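Long-range contacts in EmGH1 (Erythrobacter marinus, PDB 5Z87), which probably hydrolyses beta-glucosidic linkages as a family 3 glycoside hydrolase: residues A[53-58]-A[118-123]; A[424-429]-A[572-577]. All blocks are in the same frame, centred on the assembly; numbering follows the deposited sequence.

Contact 1. Residues A[53-58]-A[118-123]; sequences LMTLDE and RSRFGI
Arg120 grips Glu58 side-on in a two-nitrogen salt bridge. Arg120 NE donates to Glu58 OE2 at 2.9 Å, and Arg120 NH2 makes a nearly straight bond to Glu58 OE1 at 3.0 Å. Both oxygens are met on their syn sides, and the carboxylate and guanidinium planes lie only 27° apart. A bend in the arginine chain at the CG-CD bond (chi3 56°) turns this edge to the acid. Arg120 NH2 also has a weak bond to Leu53 O, 2.9 Å away.

Phe121 sits beside the pair. Its CZ lies against one face of the guanidinium, offset toward the rim, while Phe121 CE2 presents the ring edge to Glu58 OE1 at 3.8 Å. Phe121 CZ also touches Leu53 CB (3.7 Å), and Met54 CG packs by CE2. Beyond the ring, Met54 CE and Ile123 CD1 meet tip to tip at 3.8 Å.

A capping box positions the acid: Thr55, the N-cap of helix 56-61, accepts from Glu58 N through OG1, and Thr55 N returns a 3.0 Å bond to the anti side of Glu58 OE1, somewhat out of the carboxylate plane. On the other segment, Ser119 OG accepts from Phe121 N in an ST turn. One water bridges Glu58 OE2 and Arg120 N. Leu50 of helix 43-51 touches both Phe121 and Ile123.

With an alanine at Glu58, the Arg120 charge would probably be left without its mate and Thr55 N without its side-chain acceptor. A single buried carboxylate thus serves two ends at once, closing the helix start and tying it to the turn before strand 126-129, and the arginine probably stabilises its negative charge.

Contact 2. Residues A[424-429]-A[572-577]; sequences GNVLPL and GKTTVA
Val426, Leu427 and Leu429 meet Thr574 and Val576 chiefly through methyl groups; no flat side-chain group meets the other segment, so the contact is aliphatic, without faces or edges to match. Val426 is the central piece. Standing anti to the backbone N (chi1 175°), Val426 CG1 touches two side chains of the strand, Thr574 CG2 at 3.7 Å and Val576 CG1 at 3.7 Å. From another direction Leu427 CD2 reaches Val576 CG1 tip to tip at 3.6 Å.

Thr574 and Val576 project from the same face of strand 574-580, while Thr575 between them points away. That strand runs inside the six-stranded mixed sheet of the family 3 C-terminal domain, between strands 527-533 and 596-601, and the loop following strand 418-422 packs over it here. Helix 607-615 closes in as well, with Leu615 touching both Leu427 and Val576.

Thr574 turns CG2 rather than OG1 toward the loop, and Thr574 CG2 also meets Leu429 CD2, more loosely, at 4.2 Å. Between the two leucines the chain passes through a cis peptide bond before Pro428, and Leu427 lies against Tyr668 as well.

Overall arrangement
The two contacts lie on opposite sides of the centre of the chain, about 66 Å apart between centres and about 51 Å between nearest atoms. They come in series: contact 1 closes within the N-terminal, TIM-barrel-type domain before contact 2 opens in the C-terminal domain, and they share no helix, strand or sheet. Residues 118-123 lead into strand 126-129 of the parallel barrel sheet, whereas 572-577 carry the start of strand 574-580 in the mixed sheet. Each therefore joins parts of one domain rather than bridging the two. Both are away from the dithiothreitol pocket, whose residues range from Tyr93 to Glu541, and from the magnesium site at Asp713 and Ile715.

Contact 1. Residues A[53-58]-A[118-123]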
ATOM      1  N   LEU A  53     -48.983  11.813  -0.929  1.00 30.06           N
ATOM      2  CA  LEU A  53     -49.840  12.394   0.094  1.00 21.84           C
ATOM      3  C   LEU A  53     -49.084  13.207   1.138  1.00 26.91           C
ATOM      4  O   LEU A  53     -49.730  13.872   1.957  1.00 31.29           O
ATOM      5  CB  LEU A  53     -50.631  11.289   0.800  1.00 23.40           C
ATOM      6  CG  LEU A  53     -51.313  10.280  -0.118  1.00 29.46           C
ATOM      7  CD1 LEU A  53     -52.031   9.229   0.691  1.00 26.34           C
ATOM      8  CD2 LEU A  53     -52.271  10.994  -1.050  1.00 29.11           C
ATOM      9  N   MET A  54     -47.749  13.190   1.131  1.00 24.14           N
ATOM     10  CA  MET A  54     -46.962  13.683   2.256  1.00 21.74           C
ATOM     11  C   MET A  54     -46.408  15.075   1.982  1.00 18.26           C
ATOM     12  O   MET A  54     -46.134  15.433   0.840  1.00 22.32           O
ATOM     13  CB  MET A  54     -45.810  12.721   2.572  1.00 21.63           C
ATOM     14  CG  MET A  54     -46.275  11.302   2.858  1.00 26.32           C
ATOM     15  SD  MET A  54     -44.963  10.083   3.075  1.00 28.73           S
ATOM     16  CE  MET A  54     -44.081  10.760   4.493  1.00 17.69           C
ATOM     17  N   THR A  55     -46.244  15.858   3.048  1.00 23.66           N
ATOM     18  CA  THR A  55     -45.613  17.163   2.950  1.00 28.01           C
ATOM     19  C   THR A  55     -44.084  17.027   2.873  1.00 32.97           C
ATOM     20  O   THR A  55     -43.510  15.956   3.081  1.00 28.66           O
ATOM     21  CB  THR A  55     -45.999  18.038   4.146  1.00 33.44           C
ATOM     22  OG1 THR A  55     -45.336  17.561   5.333  1.00 26.31           O
ATOM     23  CG2 THR A  55     -47.532  18.031   4.354  1.00 26.25           C
ATOM     24  N   LEU A  56     -43.426  18.151   2.575  1.00 28.23           N
ATOM     25  CA  LEU A  56     -41.968  18.215   2.629  1.00 34.20           C
ATOM     26  C   LEU A  56     -41.440  17.764   3.989  1.00 32.20           C
ATOM     27  O   LEU A  56     -40.522  16.938   4.071  1.00 27.57           O
ATOM     28  CB  LEU A  56     -41.505  19.639   2.326  1.00 28.56           C
ATOM     29  CG  LEU A  56     -40.034  19.964   2.587  1.00 31.41           C
ATOM     30  CD1 LEU A  56     -39.160  19.127   1.684  1.00 25.81           C
ATOM     31  CD2 LEU A  56     -39.759  21.442   2.366  1.00 30.34           C
ATOM     32  N   ASP A  57     -42.013  18.302   5.071  1.00 28.00           N
ATOM     33  CA  ASP A  57     -41.542  17.975   6.414  1.00 27.14           C
ATOM     34  C   ASP A  57     -41.770  16.508   6.757  1.00 30.73           C
ATOM     35  O   ASP A  57     -40.953  15.901   7.465  1.00 26.08           O
ATOM     36  CB  ASP A  57     -42.228  18.874   7.443  1.00 24.79           C
ATOM     37  CG  ASP A  57     -41.737  20.308   7.381  1.00 35.73           C
ATOM     38  OD1 ASP A  57     -40.821  20.588   6.584  1.00 37.87           O
ATOM     39  OD2 ASP A  57     -42.261  21.157   8.133  1.00 43.46           O
ATOM     40  N   GLU A  58     -42.860  15.918   6.260  1.00 26.25           N
ATOM     41  CA  GLU A  58     -43.127  14.512   6.551  1.00 29.16           C
ATOM     42  C   GLU A  58     -42.178  13.593   5.790  1.00 28.23           C
ATOM     43  O   GLU A  58     -41.713  12.587   6.334  1.00 24.74           O
ATOM     44  CB  GLU A  58     -44.580  14.178   6.224  1.00 24.42           C
ATOM     45  CG  GLU A  58     -45.588  14.924   7.117  1.00 22.71           C
ATOM     46  CD  GLU A  58     -47.019  14.627   6.711  1.00 28.51           C
ATOM     47  OE1 GLU A  58     -47.277  14.495   5.489  1.00 23.14           O
ATOM     48  OE2 GLU A  58     -47.877  14.509   7.617  1.00 27.27           O
ATOM     49  N   ARG A 118     -47.447   9.449  15.849  1.00 27.31           N
ATOM     50  CA  ARG A 118     -47.058  10.770  15.382  1.00 25.73           C
ATOM     51  C   ARG A 118     -47.205  10.929  13.874  1.00 29.53           C
ATOM     52  O   ARG A 118     -47.494  12.033  13.408  1.00 27.94           O
ATOM     53  CB  ARG A 118     -45.619  11.072  15.809  1.00 28.21           C
ATOM     54  CG  ARG A 118     -45.526  11.612  17.232  1.00 24.69           C
ATOM     55  CD  ARG A 118     -44.179  11.303  17.883  1.00 29.16           C
ATOM     56  NE  ARG A 118     -43.981  12.116  19.082  1.00 22.11           N
ATOM     57  CZ  ARG A 118     -44.169  11.675  20.321  1.00 28.76           C
ATOM     58  NH1 ARG A 118     -43.975  12.491  21.351  1.00 31.95           N
ATOM     59  NH2 ARG A 118     -44.546  10.420  20.531  1.00 25.43           N
ATOM     60  N   SER A 119     -47.030   9.856  13.106  1.00 28.02           N
ATOM     61  CA  SER A 119     -47.180   9.916  11.658  1.00 27.19           C
ATOM     62  C   SER A 119     -48.655   9.971  11.256  1.00 31.02           C
ATOM     63  O   SER A 119     -49.442   9.088  11.613  1.00 26.78           O
ATOM     64  CB  SER A 119     -46.513   8.710  11.004  1.00 25.80           C
ATOM     65  OG  SER A 119     -46.782   8.675   9.609  1.00 20.59           O
ATOM     66  N   ARG A 120     -49.010  10.997  10.472  1.00 28.31           N
ATOM     67  CA  ARG A 120     -50.350  11.120   9.901  1.00 28.41           C
ATOM     68  C   ARG A 120     -50.802   9.835   9.220  1.00 27.10           C
ATOM     69  O   ARG A 120     -52.005   9.559   9.153  1.00 33.60           O
ATOM     70  CB  ARG A 120     -50.368  12.286   8.908  1.00 28.39           C
ATOM     71  CG  ARG A 120     -51.724  12.786   8.499  1.00 36.23           C
ATOM     72  CD  ARG A 120     -51.651  14.224   7.970  1.00 32.77           C
ATOM     73  NE  ARG A 120     -50.707  14.363   6.859  1.00 24.36           N
ATOM     74  CZ  ARG A 120     -51.042  14.741   5.630  1.00 40.29           C
ATOM     75  NH1 ARG A 120     -52.316  15.014   5.343  1.00 37.47           N
ATOM     76  NH2 ARG A 120     -50.108  14.837   4.686  1.00 25.30           N
ATOM     77  N   PHE A 121     -49.854   9.020   8.748  1.00 30.47           N
ATOM     78  CA  PHE A 121     -50.132   7.780   8.031  1.00 25.98           C
ATOM     79  C   PHE A 121     -49.656   6.538   8.779  1.00 24.98           C
ATOM     80  O   PHE A 121     -49.676   5.439   8.216  1.00 28.69           O
ATOM     81  CB  PHE A 121     -49.495   7.836   6.643  1.00 23.73           C
ATOM     82  CG  PHE A 121     -49.841   9.078   5.882  1.00 31.71           C
ATOM     83  CD1 PHE A 121     -51.007   9.140   5.121  1.00 26.55           C
ATOM     84  CD2 PHE A 121     -49.029  10.204   5.961  1.00 28.28           C
ATOM     85  CE1 PHE A 121     -51.343  10.300   4.429  1.00 23.95           C
ATOM     86  CE2 PHE A 121     -49.353  11.363   5.269  1.00 27.08           C
ATOM     87  CZ  PHE A 121     -50.510  11.407   4.501  1.00 29.19           C
ATOM     88  N   GLY A 122     -49.235   6.681  10.028  1.00 29.29           N
ATOM     89  CA  GLY A 122     -48.840   5.523  10.815  1.00 34.56           C
ATOM     90  C   GLY A 122     -47.569   4.834  10.360  1.00 28.48           C
ATOM     91  O   GLY A 122     -47.433   3.617  10.550  1.00 25.35           O
ATOM     92  N   ILE A 123     -46.631   5.572   9.769  1.00 25.80           N
ATOM     93  CA  ILE A 123     -45.368   4.990   9.312  1.00 20.04           C
ATOM     94  C   ILE A 123     -44.544   4.571  10.526  1.00 17.20           C
ATOM     95  O   ILE A 123     -44.202   5.420  11.364  1.00 20.83           O
ATOM     96  CB  ILE A 123     -44.591   5.973   8.421  1.00 26.47           C
ATOM     97  CG1 ILE A 123     -45.494   6.500   7.294  1.00 17.05           C
ATOM     98  CG2 ILE A 123     -43.299   5.310   7.872  1.00 22.38           C
ATOM     99  CD1 ILE A 123     -44.921   7.703   6.512  1.00 22.91           C
TER
HETATM  100  O   HOH W   1     -52.506  14.317   1.948  1.00 24.99           O
HETATM  101  O   HOH W   2     -47.315  12.800   9.743  1.00 23.33           O

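Contact 2. Residues A[424-429]-A[572-577]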
ATOM      1  N   GLY A 424       4.458 -34.448  12.353  1.00 31.87           N
ATOM      2  CA  GLY A 424       4.557 -35.712  13.056  1.00 27.45           C
ATOM      3  C   GLY A 424       3.248 -36.271  13.565  1.00 40.35           C
ATOM      4  O   GLY A 424       3.265 -37.216  14.357  1.00 33.83           O
ATOM      5  N   ASN A 425       2.113 -35.704  13.154  1.00 36.71           N
ATOM      6  CA  ASN A 425       0.798 -36.259  13.469  1.00 32.89           C
ATOM      7  C   ASN A 425       0.548 -36.296  14.979  1.00 33.17           C
ATOM      8  O   ASN A 425       0.021 -37.267  15.526  1.00 31.53           O
ATOM      9  CB  ASN A 425       0.629 -37.639  12.839  1.00 26.85           C
ATOM     10  CG  ASN A 425       0.440 -37.565  11.331  1.00 48.43           C
ATOM     11  OD1 ASN A 425      -0.648 -37.246  10.840  1.00 52.79           O
ATOM     12  ND2 ASN A 425       1.502 -37.852  10.588  1.00 42.73           N
ATOM     13  N   VAL A 426       0.926 -35.211  15.653  1.00 29.10           N
ATOM     14  CA  VAL A 426       0.612 -35.055  17.069  1.00 28.14           C
ATOM     15  C   VAL A 426      -0.891 -35.118  17.301  1.00 33.44           C
ATOM     16  O   VAL A 426      -1.352 -35.653  18.315  1.00 33.60           O
ATOM     17  CB  VAL A 426       1.211 -33.743  17.592  1.00 29.32           C
ATOM     18  CG1 VAL A 426       0.783 -33.504  19.013  1.00 33.61           C
ATOM     19  CG2 VAL A 426       2.721 -33.803  17.478  1.00 38.12           C
ATOM     20  N   LEU A 427      -1.709 -34.573  16.326  1.00 29.56           N
ATOM     21  CA  LEU A 427      -3.161 -34.630  16.433  1.00 30.86           C
ATOM     22  C   LEU A 427      -3.736 -35.701  15.515  1.00 22.81           C
ATOM     23  O   LEU A 427      -3.176 -35.995  14.457  1.00 27.72           O
ATOM     24  CB  LEU A 427      -3.783 -33.275  16.083  1.00 33.41           C
ATOM     25  CG  LEU A 427      -3.359 -32.142  17.011  1.00 32.70           C
ATOM     26  CD1 LEU A 427      -3.954 -30.831  16.537  1.00 27.20           C
ATOM     27  CD2 LEU A 427      -3.776 -32.455  18.454  1.00 30.82           C
ATOM     28  N   PRO A 428      -4.854 -36.331  15.893  1.00 27.90           N
ATOM     29  CA  PRO A 428      -5.602 -36.112  17.133  1.00 25.20           C
ATOM     30  C   PRO A 428      -4.967 -36.748  18.371  1.00 36.52           C
ATOM     31  O   PRO A 428      -4.403 -37.841  18.298  1.00 37.16           O
ATOM     32  CB  PRO A 428      -6.938 -36.779  16.838  1.00 27.71           C
ATOM     33  CG  PRO A 428      -6.587 -37.886  15.908  1.00 27.73           C
ATOM     34  CD  PRO A 428      -5.511 -37.323  15.025  1.00 21.05           C
ATOM     35  N   LEU A 429      -5.063 -36.053  19.499  1.00 35.44           N
ATOM     36  CA  LEU A 429      -4.851 -36.673  20.793  1.00 31.94           C
ATOM     37  C   LEU A 429      -5.775 -37.883  20.965  1.00 37.79           C
ATOM     38  O   LEU A 429      -6.836 -37.983  20.344  1.00 38.60           O
ATOM     39  CB  LEU A 429      -5.117 -35.662  21.901  1.00 31.74           C
ATOM     40  CG  LEU A 429      -4.447 -34.300  21.758  1.00 36.17           C
ATOM     41  CD1 LEU A 429      -4.793 -33.429  22.956  1.00 31.07           C
ATOM     42  CD2 LEU A 429      -2.947 -34.455  21.616  1.00 23.97           C
ATOM     43  N   GLY A 572       9.342 -30.526  26.383  1.00 32.04           N
ATOM     44  CA  GLY A 572       9.343 -31.781  25.662  1.00 32.39           C
ATOM     45  C   GLY A 572       8.091 -32.621  25.791  1.00 36.31           C
ATOM     46  O   GLY A 572       8.101 -33.784  25.369  1.00 38.14           O
ATOM     47  N   LYS A 573       7.014 -32.085  26.354  1.00 37.19           N
ATOM     48  CA  LYS A 573       5.760 -32.818  26.404  1.00 33.29           C
ATOM     49  C   LYS A 573       4.995 -32.668  25.089  1.00 36.96           C
ATOM     50  O   LYS A 573       5.344 -31.866  24.221  1.00 36.09           O
ATOM     51  CB  LYS A 573       4.906 -32.334  27.574  1.00 36.17           C
ATOM     52  CG  LYS A 573       5.475 -32.694  28.939  1.00 38.28           C
ATOM     53  CD  LYS A 573       5.646 -31.456  29.803  1.00 46.18           C
ATOM     54  CE  LYS A 573       6.373 -31.785  31.106  1.00 48.37           C
ATOM     55  NZ  LYS A 573       5.742 -32.936  31.810  1.00 42.16           N
ATOM     56  N   THR A 574       3.942 -33.474  24.942  1.00 37.36           N
ATOM     57  CA  THR A 574       3.003 -33.309  23.840  1.00 35.38           C
ATOM     58  C   THR A 574       2.345 -31.936  23.930  1.00 43.23           C
ATOM     59  O   THR A 574       1.601 -31.661  24.879  1.00 38.06           O
ATOM     60  CB  THR A 574       1.954 -34.418  23.874  1.00 33.59           C
ATOM     61  OG1 THR A 574       2.619 -35.678  23.986  1.00 44.67           O
ATOM     62  CG2 THR A 574       1.110 -34.420  22.606  1.00 35.61           C
ATOM     63  N   THR A 575       2.626 -31.063  22.962  1.00 39.41           N
ATOM     64  CA  THR A 575       2.176 -29.677  23.001  1.00 37.72           C
ATOM     65  C   THR A 575       1.509 -29.302  21.685  1.00 40.47           C
ATOM     66  O   THR A 575       2.075 -29.523  20.612  1.00 47.17           O
ATOM     67  CB  THR A 575       3.345 -28.726  23.288  1.00 39.40           C
ATOM     68  OG1 THR A 575       3.993 -29.119  24.502  1.00 38.60           O
ATOM     69  CG2 THR A 575       2.853 -27.290  23.442  1.00 37.01           C
ATOM     70  N   VAL A 576       0.305 -28.735  21.772  1.00 40.94           N
ATOM     71  CA  VAL A 576      -0.401 -28.187  20.624  1.00 31.62           C
ATOM     72  C   VAL A 576      -0.853 -26.774  20.959  1.00 31.72           C
ATOM     73  O   VAL A 576      -1.041 -26.408  22.120  1.00 28.72           O
ATOM     74  CB  VAL A 576      -1.607 -29.046  20.209  1.00 26.15           C
ATOM     75  CG1 VAL A 576      -1.167 -30.478  19.981  1.00 39.98           C
ATOM     76  CG2 VAL A 576      -2.672 -28.990  21.274  1.00 31.38           C
ATOM     77  N   ALA A 577      -1.037 -25.976  19.917  1.00 28.67           N
ATOM     78  CA  ALA A 577      -1.492 -24.605  20.075  1.00 28.78           C
ATOM     79  C   ALA A 577      -2.824 -24.413  19.355  1.00 27.84           C
ATOM     80  O   ALA A 577      -3.044 -24.964  18.264  1.00 26.10           O
ATOM     81  CB  ALA A 577      -0.433 -23.611  19.561  1.00 24.57           C
TER